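Local structure of phosphate transport system protein phoU (Streptococcus pneumoniae, 2I0M) at residues N47-H50 with A51-G55; L190-F193 with A194-A198; R203-Y206 with L207-E211. The protein probably takes part in regulating phosphate uptake, working as a cytoplasmic, almost wholly helical homodimer that binds zinc. All blocks are in the same frame, centred on the assembly; numbering follows the deposited sequence.

Interaction 1 (N47-H50 with A51-G55); sequences NKDH and AINQG
His50 and Gln54, one turn apart on the same helix, cross obliquely, their imidazole and amide planes tilted 27° from each other. The closest side-chain approach is His50 CE1 to the methylene Gln54 CG at 3.6 Å, and Gln54 CD follows at 3.9 Å from the same CE1, which makes this a van der Waals contact. With chi1 at -171°, the ring is set beside the carbonyl carbon of His50 and opposite its N, leaning toward the following turn. It also brings His50 CD2 to 4.0 Å from Asn53 CB. Asp49 and Asn53 are turned quite differently, their carboxylate and amide planes 73° apart, with Asp49 OD2 3.3 Å from Asn53 ND2. This pair lies beside a zinc site without being among its ligands: the side chain of Asn53 is about 5 Å from a bound zinc, probably that of Glu91 and Asp95, which adjoin it. The backbone bonding is mixed: Gln54 N donates to His50 O at 2.8 Å, whereas Ile52 N reaches back only three residues, to Asp49 O at 2.9 Å. Ile52 packs on Leu19, Leu22 and Thr26 of helix 5-35, while Asp49 touches Ala98 and Asn53 touches Asp95 of helix 74-105.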
ATOM      1  N   ASN A  47      12.695   4.131  16.790  1.00 39.93           N
ATOM      2  CA  ASN A  47      14.107   4.298  16.471  1.00 40.21           C
ATOM      3  C   ASN A  47      14.764   3.143  15.690  1.00 40.55           C
ATOM      4  O   ASN A  47      15.772   3.351  15.005  1.00 40.76           O
ATOM      5  CB  ASN A  47      14.887   4.644  17.737  1.00 39.96           C
ATOM      6  CG  ASN A  47      14.504   6.015  18.290  1.00 40.36           C
ATOM      7  OD1 ASN A  47      14.339   6.975  17.531  1.00 40.39           O
ATOM      8  ND2 ASN A  47      14.347   6.111  19.613  1.00 39.43           N
ATOM      9  N   LYS A  48      14.194   1.940  15.776  1.00 40.61           N
ATOM     10  CA  LYS A  48      14.736   0.794  15.048  1.00 40.86           C
ATOM     11  C   LYS A  48      14.157   0.615  13.650  1.00 40.41           C
ATOM     12  O   LYS A  48      14.624  -0.243  12.894  1.00 40.22           O
ATOM     13  CB  LYS A  48      14.579  -0.500  15.841  1.00 41.39           C
ATOM     14  CG  LYS A  48      15.634  -0.671  16.933  1.00 43.93           C
ATOM     15  CD  LYS A  48      15.913  -2.140  17.239  1.00 47.04           C
ATOM     16  CE  LYS A  48      14.728  -2.829  17.909  1.00 48.89           C
ATOM     17  NZ  LYS A  48      15.196  -3.712  19.037  1.00 48.67           N
ATOM     18  N   ASP A  49      13.162   1.428  13.293  1.00 40.04           N
ATOM     19  CA  ASP A  49      12.556   1.315  11.968  1.00 40.31           C
ATOM     20  C   ASP A  49      13.576   1.420  10.820  1.00 40.12           C
ATOM     21  O   ASP A  49      13.457   0.703   9.840  1.00 40.38           O
ATOM     22  CB  ASP A  49      11.404   2.306  11.757  1.00 40.01           C
ATOM     23  CG  ASP A  49      10.663   2.045  10.453  1.00 40.44           C
ATOM     24  OD1 ASP A  49       9.841   1.095  10.393  1.00 41.29           O
ATOM     25  OD2 ASP A  49      10.930   2.763   9.466  1.00 39.70           O
ATOM     26  N   HIS A  50      14.581   2.276  10.960  1.00 39.91           N
ATOM     27  CA  HIS A  50      15.591   2.462   9.909  1.00 40.38           C
ATOM     28  C   HIS A  50      16.419   1.213   9.563  1.00 39.85           C
ATOM     29  O   HIS A  50      16.911   1.093   8.439  1.00 39.76           O
ATOM     30  CB  HIS A  50      16.538   3.633  10.218  1.00 40.91           C
ATOM     31  CG  HIS A  50      17.430   3.985   9.070  1.00 43.25           C
ATOM     32  ND1 HIS A  50      18.790   3.755   9.083  1.00 45.37           N
ATOM     33  CD2 HIS A  50      17.147   4.499   7.847  1.00 45.22           C
ATOM     34  CE1 HIS A  50      19.313   4.155   7.935  1.00 46.94           C
ATOM     35  NE2 HIS A  50      18.335   4.598   7.162  1.00 47.04           N
ATOM     36  N   ALA A  51      16.578   0.299  10.520  1.00 39.22           N
ATOM     37  CA  ALA A  51      17.223  -0.982  10.234  1.00 39.18           C
ATOM     38  C   ALA A  51      16.414  -1.833   9.227  1.00 38.90           C
ATOM     39  O   ALA A  51      16.985  -2.622   8.473  1.00 38.89           O
ATOM     40  CB  ALA A  51      17.489  -1.750  11.512  1.00 38.78           C
ATOM     41  N   ILE A  52      15.098  -1.652   9.198  1.00 38.79           N
ATOM     42  CA  ILE A  52      14.256  -2.344   8.210  1.00 38.75           C
ATOM     43  C   ILE A  52      14.423  -1.679   6.831  1.00 39.80           C
ATOM     44  O   ILE A  52      14.504  -2.364   5.802  1.00 39.67           O
ATOM     45  CB  ILE A  52      12.763  -2.394   8.639  1.00 38.77           C
ATOM     46  CG1 ILE A  52      12.610  -3.189   9.954  1.00 37.92           C
ATOM     47  CG2 ILE A  52      11.897  -3.038   7.521  1.00 39.29           C
ATOM     48  CD1 ILE A  52      11.304  -3.004  10.685  1.00 37.17           C
ATOM     49  N   ASN A  53      14.498  -0.346   6.818  1.00 40.26           N
ATOM     50  CA  ASN A  53      14.794   0.386   5.601  1.00 40.56           C
ATOM     51  C   ASN A  53      16.138  -0.118   5.063  1.00 41.02           C
ATOM     52  O   ASN A  53      16.223  -0.553   3.908  1.00 41.35           O
ATOM     53  CB  ASN A  53      14.854   1.889   5.883  1.00 40.68           C
ATOM     54  CG  ASN A  53      13.478   2.534   6.025  1.00 41.19           C
ATOM     55  OD1 ASN A  53      13.275   3.644   5.542  1.00 45.79           O
ATOM     56  ND2 ASN A  53      12.547   1.871   6.704  1.00 38.23           N
ATOM     57  N   GLN A  54      17.163  -0.100   5.926  1.00 41.18           N
ATOM     58  CA  GLN A  54      18.523  -0.580   5.603  1.00 40.85           C
ATOM     59  C   GLN A  54      18.572  -2.001   5.049  1.00 41.26           C
ATOM     60  O   GLN A  54      19.294  -2.262   4.078  1.00 41.16           O
ATOM     61  CB  GLN A  54      19.452  -0.480   6.823  1.00 40.57           C
ATOM     62  CG  GLN A  54      20.186   0.836   6.938  1.00 39.37           C
ATOM     63  CD  GLN A  54      21.256   0.825   8.026  1.00 40.49           C
ATOM     64  OE1 GLN A  54      21.037   0.332   9.130  1.00 39.51           O
ATOM     65  NE2 GLN A  54      22.424   1.381   7.712  1.00 40.26           N
ATOM     66  N   GLY A  55      17.812  -2.903   5.671  1.00 41.36           N
ATOM     67  CA  GLY A  55      17.767  -4.304   5.269  1.00 42.26           C
ATOM     68  C   GLY A  55      17.154  -4.480   3.892  1.00 43.09           C
ATOM     69  O   GLY A  55      17.579  -5.339   3.117  1.00 43.18           O
TER

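Interaction 2 (L190-F193 with A194-A198); sequences LERF and ADYIA. With ZN (zinc ion), chain B.
Arg192 folds its guanidinium against the ring of Tyr196, the two planes inclined at 41° to one another. Bends at chi2 and chi3 turn the arginine forward along the helix, toward its C-terminal end, so that NH2 reaches the phenol and donates to Tyr196 OH at 2.6 Å with an N-H...O angle of 151°. That oxygen sits at the guanidinium edge, a little out of its plane. Arg192 NH1 is placed 2.9 Å from Tyr196 CE2, too close for relaxed packing, and this detail of the model is doubtful. The pair lies at the dimer interface: Arg192 packs on Asp195 of the second subunit, and its guanidinium comes close to that of Arg192 there.

On another side of the helix, Glu191 and Asp195 form the acidic i, i+4 pair of the E(D)xxxD motif characteristic of PhoU proteins. Both bind zinc, Glu191 OE2 at 2.0 Å and Asp195 OD1 at a longer 2.5 Å, and Asp152 and Asp156 belong to the same site. Their carboxylate planes stand 81° apart, with Glu191 OE2 only 2.9 Å from Asp195 OD2. Two acceptors this close would be expected to repel, and the metal probably offsets the cost. Asp195 N is hydrogen-bonded to Glu191 O at 3.0 Å, consistent with the regular helical turn that separates the two ligands. Where helix 177-209 packs on helix 117-136, Phe193 CE2 meets Ile197 CD1 at 3.7 Å, and both side chains pack on Leu130, with Val23 and Ala27 of helix 5-35 against Phe193.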
ATOM      1  N   LEU A 190      -3.023  -1.543  11.138  1.00 40.02           N
ATOM      2  CA  LEU A 190      -3.189  -2.988  11.086  1.00 40.00           C
ATOM      3  C   LEU A 190      -3.845  -3.402   9.788  1.00 40.66           C
ATOM      4  O   LEU A 190      -3.462  -4.408   9.188  1.00 40.75           O
ATOM      5  CB  LEU A 190      -4.042  -3.489  12.262  1.00 39.90           C
ATOM      6  CG  LEU A 190      -3.349  -3.743  13.599  1.00 38.83           C
ATOM      7  CD1 LEU A 190      -4.354  -4.086  14.688  1.00 37.05           C
ATOM      8  CD2 LEU A 190      -2.322  -4.858  13.439  1.00 38.89           C
ATOM      9  N   GLU A 191      -4.845  -2.633   9.363  1.00 41.17           N
ATOM     10  CA  GLU A 191      -5.543  -2.931   8.132  1.00 41.99           C
ATOM     11  C   GLU A 191      -4.563  -2.855   6.939  1.00 42.82           C
ATOM     12  O   GLU A 191      -4.574  -3.752   6.099  1.00 43.29           O
ATOM     13  CB  GLU A 191      -6.771  -2.017   7.967  1.00 42.06           C
ATOM     14  CG  GLU A 191      -7.774  -2.462   6.891  1.00 43.12           C
ATOM     15  CD  GLU A 191      -7.289  -2.200   5.460  1.00 43.58           C
ATOM     16  OE1 GLU A 191      -6.527  -1.232   5.250  1.00 43.45           O
ATOM     17  OE2 GLU A 191      -7.675  -2.965   4.548  1.00 44.05           O
ATOM     18  N   ARG A 192      -3.722  -1.811   6.890  1.00 43.55           N
ATOM     19  CA  ARG A 192      -2.658  -1.664   5.872  1.00 44.73           C
ATOM     20  C   ARG A 192      -1.597  -2.762   5.921  1.00 44.40           C
ATOM     21  O   ARG A 192      -1.239  -3.324   4.884  1.00 44.76           O
ATOM     22  CB  ARG A 192      -1.948  -0.305   5.975  1.00 45.34           C
ATOM     23  CG  ARG A 192      -2.814   0.891   5.766  1.00 48.83           C
ATOM     24  CD  ARG A 192      -3.284   0.988   4.340  1.00 57.55           C
ATOM     25  NE  ARG A 192      -2.300   1.660   3.488  1.00 62.80           N
ATOM     26  CZ  ARG A 192      -1.364   1.024   2.796  1.00 65.87           C
ATOM     27  NH1 ARG A 192      -1.290  -0.306   2.832  1.00 69.29           N
ATOM     28  NH2 ARG A 192      -0.520   1.714   2.051  1.00 67.84           N
ATOM     29  N   PHE A 193      -1.086  -3.036   7.119  1.00 44.20           N
ATOM     30  CA  PHE A 193      -0.193  -4.172   7.386  1.00 43.90           C
ATOM     31  C   PHE A 193      -0.683  -5.435   6.698  1.00 44.00           C
ATOM     32  O   PHE A 193       0.058  -6.074   5.958  1.00 43.68           O
ATOM     33  CB  PHE A 193      -0.112  -4.403   8.901  1.00 43.68           C
ATOM     34  CG  PHE A 193       0.874  -5.445   9.330  1.00 42.96           C
ATOM     35  CD1 PHE A 193       2.218  -5.129   9.496  1.00 43.71           C
ATOM     36  CD2 PHE A 193       0.448  -6.728   9.648  1.00 44.07           C
ATOM     37  CE1 PHE A 193       3.137  -6.098   9.945  1.00 43.20           C
ATOM     38  CE2 PHE A 193       1.356  -7.704  10.088  1.00 44.93           C
ATOM     39  CZ  PHE A 193       2.701  -7.382  10.236  1.00 43.93           C
ATOM     40  N   ALA A 194      -1.949  -5.766   6.930  1.00 44.39           N
ATOM     41  CA  ALA A 194      -2.554  -6.981   6.396  1.00 44.85           C
ATOM     42  C   ALA A 194      -2.764  -6.929   4.880  1.00 44.90           C
ATOM     43  O   ALA A 194      -2.634  -7.936   4.194  1.00 45.49           O
ATOM     44  CB  ALA A 194      -3.862  -7.290   7.122  1.00 44.53           C
ATOM     45  N   ASP A 195      -3.079  -5.752   4.363  1.00 45.09           N
ATOM     46  CA  ASP A 195      -3.161  -5.541   2.935  1.00 44.88           C
ATOM     47  C   ASP A 195      -1.832  -5.841   2.227  1.00 43.43           C
ATOM     48  O   ASP A 195      -1.824  -6.513   1.193  1.00 42.44           O
ATOM     49  CB  ASP A 195      -3.597  -4.105   2.643  1.00 46.32           C
ATOM     50  CG  ASP A 195      -5.099  -3.949   2.554  1.00 50.91           C
ATOM     51  OD1 ASP A 195      -5.809  -4.971   2.390  1.00 56.63           O
ATOM     52  OD2 ASP A 195      -5.583  -2.783   2.621  1.00 57.07           O
ATOM     53  N   TYR A 196      -0.717  -5.333   2.759  1.00 41.86           N
ATOM     54  CA  TYR A 196       0.604  -5.670   2.184  1.00 41.36           C
ATOM     55  C   TYR A 196       0.933  -7.171   2.180  1.00 40.61           C
ATOM     56  O   TYR A 196       1.523  -7.671   1.224  1.00 39.76           O
ATOM     57  CB  TYR A 196       1.745  -4.878   2.835  1.00 41.11           C
ATOM     58  CG  TYR A 196       1.750  -3.420   2.452  1.00 41.31           C
ATOM     59  CD1 TYR A 196       1.968  -3.023   1.127  1.00 40.98           C
ATOM     60  CD2 TYR A 196       1.520  -2.423   3.408  1.00 42.30           C
ATOM     61  CE1 TYR A 196       1.962  -1.659   0.753  1.00 38.28           C
ATOM     62  CE2 TYR A 196       1.509  -1.065   3.041  1.00 40.64           C
ATOM     63  CZ  TYR A 196       1.742  -0.705   1.724  1.00 40.40           C
ATOM     64  OH  TYR A 196       1.734   0.623   1.369  1.00 43.22           O
ATOM     65  N   ILE A 197       0.564  -7.877   3.248  1.00 40.60           N
ATOM     66  CA  ILE A 197       0.679  -9.347   3.294  1.00 40.67           C
ATOM     67  C   ILE A 197      -0.044  -9.985   2.105  1.00 41.31           C
ATOM     68  O   ILE A 197       0.495 -10.900   1.462  1.00 41.71           O
ATOM     69  CB  ILE A 197       0.125  -9.927   4.624  1.00 40.71           C
ATOM     70  CG1 ILE A 197       0.988  -9.448   5.804  1.00 39.89           C
ATOM     71  CG2 ILE A 197       0.068 -11.449   4.580  1.00 40.21           C
ATOM     72  CD1 ILE A 197       0.377  -9.694   7.172  1.00 40.94           C
ATOM     73  N   ALA A 198      -1.258  -9.497   1.825  1.00 41.17           N
ATOM     74  CA  ALA A 198      -2.069  -9.972   0.717  1.00 41.71           C
ATOM     75  C   ALA A 198      -1.378  -9.681  -0.626  1.00 41.77           C
ATOM     76  O   ALA A 198      -1.350 -10.528  -1.505  1.00 42.59           O
ATOM     77  CB  ALA A 198      -3.465  -9.311   0.762  1.00 41.92           C
TER
HETATM   78 ZN    ZN B 217      -7.686  -4.896   4.075  1.00 57.88          ZN

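Interaction 3 (R203-Y206 with L207-E211); sequences RLVY and LETGE
Tyr206 O accepts the amide of Gly210 in a bond of 2.7 Å, the last backbone link across this helix end, with the donor 38° out of the carbonyl plane. The turn before it is closed by Thr209 N to Val205 O at 2.8 Å, and behind that Glu208 N reaches Leu204 O at a longer 3.3 Å. Leu207 N divides itself between Arg203 O and Leu204 O, both weak bonds. The helix ends at Thr209, and Gly210 follows with a phi of +103°, the positive-phi glycine common just after helix C-termini. Beyond this turn Glu211 O lies against Tyr206, where it takes a CA-H...O contact from Tyr206 CA at 3.3 Å with an angle of 140° at the hydrogen.

Thr209 lies alongside Val205, and its OG1 is 3.3 Å from Val205 O but poorly angled for a bond. Two carbonyls of the last turn also have Arg78 as a partner: it donates to Leu207 O and, weakly, to Tyr206 O. Glu208 OE1 accepts from Ala142 N at the start of helix 142-150. Arg203 holds NH2 3.2 Å above the plane of the Tyr206 ring, over its centre, while its NH1 forms a salt bridge with Glu60 of the second subunit. Apolar contact is slighter, with Leu204 CD1 4.0 Å from Leu207 CD2.

An arginine at carbonyls of the last turn, and a carboxylate at the amino end of another helix, are placed where they would be expected to offset the two helix dipoles.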
ATOM      1  N   ARG A 203       1.981 -11.741  -5.347  1.00 42.41           N
ATOM      2  CA  ARG A 203       3.321 -11.878  -5.928  1.00 42.68           C
ATOM      3  C   ARG A 203       3.761 -13.342  -5.975  1.00 41.97           C
ATOM      4  O   ARG A 203       4.425 -13.779  -6.913  1.00 41.69           O
ATOM      5  CB  ARG A 203       4.323 -11.070  -5.084  1.00 42.56           C
ATOM      6  CG  ARG A 203       5.584 -10.664  -5.799  1.00 43.31           C
ATOM      7  CD  ARG A 203       5.408  -9.364  -6.616  1.00 45.59           C
ATOM      8  NE  ARG A 203       5.354  -9.654  -8.043  1.00 45.79           N
ATOM      9  CZ  ARG A 203       5.436  -8.756  -9.018  1.00 43.32           C
ATOM     10  NH1 ARG A 203       5.595  -7.466  -8.751  1.00 40.93           N
ATOM     11  NH2 ARG A 203       5.368  -9.175 -10.276  1.00 43.22           N
ATOM     12  N   LEU A 204       3.392 -14.086  -4.940  1.00 41.92           N
ATOM     13  CA  LEU A 204       3.657 -15.523  -4.872  1.00 42.03           C
ATOM     14  C   LEU A 204       2.840 -16.277  -5.935  1.00 42.01           C
ATOM     15  O   LEU A 204       3.352 -17.211  -6.568  1.00 41.55           O
ATOM     16  CB  LEU A 204       3.349 -16.031  -3.460  1.00 42.03           C
ATOM     17  CG  LEU A 204       4.203 -17.056  -2.702  1.00 43.54           C
ATOM     18  CD1 LEU A 204       5.659 -17.087  -3.167  1.00 43.96           C
ATOM     19  CD2 LEU A 204       4.113 -16.783  -1.176  1.00 42.06           C
ATOM     20  N   VAL A 205       1.592 -15.861  -6.164  1.00 41.91           N
ATOM     21  CA  VAL A 205       0.798 -16.545  -7.197  1.00 43.00           C
ATOM     22  C   VAL A 205       1.379 -16.257  -8.586  1.00 42.84           C
ATOM     23  O   VAL A 205       1.484 -17.164  -9.404  1.00 42.31           O
ATOM     24  CB  VAL A 205      -0.772 -16.368  -7.057  1.00 42.70           C
ATOM     25  CG1 VAL A 205      -1.159 -14.934  -6.969  1.00 45.04           C
ATOM     26  CG2 VAL A 205      -1.527 -17.020  -8.230  1.00 42.83           C
ATOM     27  N   TYR A 206       1.799 -15.007  -8.806  1.00 43.15           N
ATOM     28  CA  TYR A 206       2.512 -14.579 -10.009  1.00 43.32           C
ATOM     29  C   TYR A 206       3.789 -15.384 -10.258  1.00 43.43           C
ATOM     30  O   TYR A 206       4.166 -15.636 -11.400  1.00 42.77           O
ATOM     31  CB  TYR A 206       2.836 -13.080  -9.912  1.00 44.24           C
ATOM     32  CG  TYR A 206       4.081 -12.649 -10.648  1.00 44.25           C
ATOM     33  CD1 TYR A 206       4.023 -12.210 -11.979  1.00 45.96           C
ATOM     34  CD2 TYR A 206       5.319 -12.672 -10.012  1.00 44.20           C
ATOM     35  CE1 TYR A 206       5.189 -11.806 -12.659  1.00 46.53           C
ATOM     36  CE2 TYR A 206       6.475 -12.282 -10.666  1.00 45.50           C
ATOM     37  CZ  TYR A 206       6.409 -11.842 -11.978  1.00 46.79           C
ATOM     38  OH  TYR A 206       7.582 -11.466 -12.599  1.00 48.55           O
ATOM     39  N   LEU A 207       4.458 -15.767  -9.180  1.00 43.75           N
ATOM     40  CA  LEU A 207       5.696 -16.526  -9.280  1.00 44.17           C
ATOM     41  C   LEU A 207       5.439 -17.945  -9.836  1.00 44.84           C
ATOM     42  O   LEU A 207       6.147 -18.416 -10.727  1.00 45.06           O
ATOM     43  CB  LEU A 207       6.405 -16.531  -7.917  1.00 44.21           C
ATOM     44  CG  LEU A 207       7.699 -17.311  -7.677  1.00 44.31           C
ATOM     45  CD1 LEU A 207       8.777 -16.994  -8.714  1.00 44.06           C
ATOM     46  CD2 LEU A 207       8.195 -17.060  -6.267  1.00 43.30           C
ATOM     47  N   GLU A 208       4.404 -18.609  -9.344  1.00 45.59           N
ATOM     48  CA  GLU A 208       4.067 -19.930  -9.840  1.00 46.71           C
ATOM     49  C   GLU A 208       3.364 -19.872 -11.187  1.00 47.50           C
ATOM     50  O   GLU A 208       3.564 -20.729 -12.040  1.00 47.44           O
ATOM     51  CB  GLU A 208       3.212 -20.693  -8.830  1.00 46.79           C
ATOM     52  CG  GLU A 208       2.934 -22.136  -9.288  1.00 48.18           C
ATOM     53  CD  GLU A 208       2.789 -23.124  -8.156  1.00 48.34           C
ATOM     54  OE1 GLU A 208       2.332 -22.741  -7.069  1.00 48.51           O
ATOM     55  OE2 GLU A 208       3.129 -24.303  -8.365  1.00 51.15           O
ATOM     56  N   THR A 209       2.569 -18.827 -11.370  1.00 48.70           N
ATOM     57  CA  THR A 209       1.653 -18.685 -12.485  1.00 49.78           C
ATOM     58  C   THR A 209       2.279 -17.972 -13.687  1.00 50.52           C
ATOM     59  O   THR A 209       2.124 -18.414 -14.820  1.00 50.53           O
ATOM     60  CB  THR A 209       0.388 -17.964 -11.974  1.00 49.89           C
ATOM     61  OG1 THR A 209      -0.460 -18.932 -11.339  1.00 50.76           O
ATOM     62  CG2 THR A 209      -0.377 -17.277 -13.070  1.00 51.31           C
ATOM     63  N   GLY A 210       2.994 -16.879 -13.442  1.00 51.66           N
ATOM     64  CA  GLY A 210       3.584 -16.083 -14.518  1.00 53.11           C
ATOM     65  C   GLY A 210       2.804 -14.811 -14.806  1.00 54.22           C
ATOM     66  O   GLY A 210       3.186 -14.016 -15.660  1.00 54.09           O
ATOM     67  N   GLU A 211       1.707 -14.630 -14.081  1.00 55.47           N
ATOM     68  CA  GLU A 211       0.818 -13.499 -14.256  1.00 56.92           C
ATOM     69  C   GLU A 211       0.437 -12.967 -12.888  1.00 57.58           C
ATOM     70  O   GLU A 211       0.054 -13.730 -12.002  1.00 57.59           O
ATOM     71  CB  GLU A 211      -0.441 -13.934 -15.009  1.00 56.76           C
ATOM     72  CG  GLU A 211      -1.411 -12.797 -15.358  1.00 57.29           C
ATOM     73  CD  GLU A 211      -2.421 -13.186 -16.427  1.00 58.32           C
ATOM     74  OE1 GLU A 211      -2.292 -14.298 -17.012  1.00 59.74           O
ATOM     75  OE2 GLU A 211      -3.349 -12.376 -16.691  1.00 60.61           O
TER

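How the interactions relate
Interaction 1 comes first along the chain, on helix 39-66 in the first PhoU domain; interactions 2 and 3 follow in that order on helix 177-209. The centres of interactions 1 and 2 lie 19 Å apart, as do those of interactions 2 and 3, while interactions 1 and 3 are separated by 28 Å. None touches another within the subunit, though the nearest atoms of interactions 2 and 3 are about 5 Å apart. All three adjoin the second subunit, where His50 of interaction 1 lies close to Glu211 of the partner's interaction 3. One long helix therefore carries both a zinc site near the chain centre and a terminus close to the partner subunit.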